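Local coordinates for CBS domain-containing protein (Pyrococcus horikoshii, PDB 2YZQ) that is of unknown function but binds S-adenosylmethionine in its C-terminal pair of CBS domains, which is consistent with a role in sensing this metabolite, at residues 6-11 with 109-114. Residues are numbered along the deposited sequence; the frame is centred on the assembly and turned at random.
Sequences IMTQNP and VGDIIR
Ile6 meets the helix at Asp111 through one branch of its side chain. CG2, set anti to the backbone N with CG1 beside that N (chi1 -49°), lies 3.4 Å from Asp111 O, and the same methyl is 4.4 Å from Ile112 CG1. The contact is therefore a methyl laid against helix backbone with a small apolar margin, to which Leu107 and Leu79 add. In return Asp111 CB comes within 3.7 Å of Ile6 O, so the backbone oxygen of each residue faces a carbon of the other.

Between Thr8 and Asp111 the polar link runs through a water. Thr8 OG1 stands 4.0 Å from Asp111 OD1, too far for a direct bond, and the two side chains cross at about a right angle. The water lies 2.7 Å from Thr8 OG1 and donates to Asp111 OD2 at 2.6 Å. OD2 also accepts from Thr108 N, just before the helix of which Asp111 is the third residue, while OD1 forms a 3.5 Å salt bridge with Arg114 NH2; both oxygens are thus engaged, which should limit rotation of the carboxylate. From the next helix residue, Arg115 NH1 bonds directly to Ile6 O and Thr8 OG1.

Thr8 pairs with Ile106, placing strand 8-9 antiparallel to strand 103-108, which leads directly into helix 109-117. This is consistent with a tandem CBS pair, in which the N-terminal strand of one repeat joins the sheet of the other.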
# COMPACT_ATOMS: atom_id res chain seq x y z
N ILE A 6 15.43 2.24 -7.56
CA ILE A 6 14.40 2.33 -6.53
C ILE A 6 14.35 1.15 -5.56
O ILE A 6 13.85 1.29 -4.44
CB ILE A 6 13.02 2.52 -7.21
CG1 ILE A 6 13.11 3.65 -8.24
CG2 ILE A 6 11.95 2.84 -6.17
CD1 ILE A 6 13.60 4.98 -7.68
N MET A 7 14.87 -0.00 -5.97
CA MET A 7 14.83 -1.19 -5.11
C MET A 7 15.74 -1.08 -3.90
O MET A 7 16.63 -0.22 -3.84
CB MET A 7 15.25 -2.43 -5.91
CG MET A 7 16.72 -2.39 -6.33
SD MET A 7 17.22 -3.83 -7.27
CE MET A 7 19.00 -3.86 -6.95
N THR A 8 15.51 -1.95 -2.92
CA THR A 8 16.35 -2.01 -1.73
C THR A 8 17.27 -3.19 -2.05
O THR A 8 16.79 -4.30 -2.30
CB THR A 8 15.54 -2.34 -0.46
OG1 THR A 8 14.71 -1.23 -0.11
CG2 THR A 8 16.48 -2.65 0.71
N GLN A 9 18.57 -2.97 -2.05
CA GLN A 9 19.49 -4.05 -2.39
C GLN A 9 19.79 -5.02 -1.26
O GLN A 9 19.59 -4.72 -0.09
CB GLN A 9 20.81 -3.48 -2.91
CG GLN A 9 20.65 -2.40 -3.95
CD GLN A 9 21.86 -2.30 -4.86
OE1 GLN A 9 21.91 -2.95 -5.91
NE2 GLN A 9 22.84 -1.51 -4.45
N ASN A 10 20.27 -6.20 -1.65
CA ASN A 10 20.67 -7.26 -0.72
C ASN A 10 19.67 -7.58 0.37
O ASN A 10 19.95 -7.43 1.56
CB ASN A 10 22.01 -6.88 -0.10
CG ASN A 10 23.06 -6.53 -1.14
OD1 ASN A 10 23.46 -7.37 -1.93
ND2 ASN A 10 23.49 -5.27 -1.15
N PRO A 11 18.48 -8.04 -0.02
CA PRO A 11 17.45 -8.38 0.97
C PRO A 11 17.83 -9.62 1.78
O PRO A 11 18.48 -10.53 1.26
CB PRO A 11 16.22 -8.62 0.12
CG PRO A 11 16.80 -9.23 -1.11
CD PRO A 11 17.99 -8.32 -1.38
N VAL A 109 5.75 -1.20 -3.30
CA VAL A 109 4.95 -0.06 -3.72
C VAL A 109 5.43 1.14 -2.92
O VAL A 109 5.55 2.24 -3.45
CB VAL A 109 3.45 -0.29 -3.43
CG1 VAL A 109 2.67 0.99 -3.66
CG2 VAL A 109 2.91 -1.40 -4.33
N GLY A 110 5.72 0.90 -1.64
CA GLY A 110 6.21 1.96 -0.78
C GLY A 110 7.48 2.59 -1.32
O GLY A 110 7.63 3.81 -1.31
N ASP A 111 8.39 1.76 -1.82
CA ASP A 111 9.64 2.26 -2.37
C ASP A 111 9.38 3.17 -3.56
O ASP A 111 10.01 4.22 -3.71
CB ASP A 111 10.54 1.11 -2.85
CG ASP A 111 11.03 0.24 -1.71
OD1 ASP A 111 11.32 0.77 -0.62
OD2 ASP A 111 11.15 -0.99 -1.93
N ILE A 112 8.44 2.77 -4.42
CA ILE A 112 8.13 3.57 -5.59
C ILE A 112 7.56 4.92 -5.18
O ILE A 112 7.92 5.95 -5.75
CB ILE A 112 7.15 2.82 -6.52
CG1 ILE A 112 7.84 1.56 -7.07
CG2 ILE A 112 6.70 3.73 -7.66
CD1 ILE A 112 6.99 0.73 -8.00
N ILE A 113 6.69 4.93 -4.18
CA ILE A 113 6.10 6.17 -3.71
C ILE A 113 7.13 7.11 -3.08
O ILE A 113 7.27 8.27 -3.47
CB ILE A 113 5.00 5.91 -2.65
CG1 ILE A 113 3.87 5.08 -3.27
CG2 ILE A 113 4.48 7.23 -2.08
CD1 ILE A 113 3.27 5.68 -4.51
N ARG A 114 7.86 6.59 -2.10
CA ARG A 114 8.85 7.37 -1.36
C ARG A 114 10.14 7.75 -2.10
O ARG A 114 10.62 8.88 -1.96
CB ARG A 114 9.23 6.63 -0.08
CG ARG A 114 8.06 6.44 0.89
CD ARG A 114 8.41 5.45 1.99
NE ARG A 114 8.57 4.10 1.45
CZ ARG A 114 8.77 3.01 2.20
NH1 ARG A 114 8.82 3.11 3.52
NH2 ARG A 114 8.89 1.82 1.62
O HOH W 1 12.32 -2.48 -0.17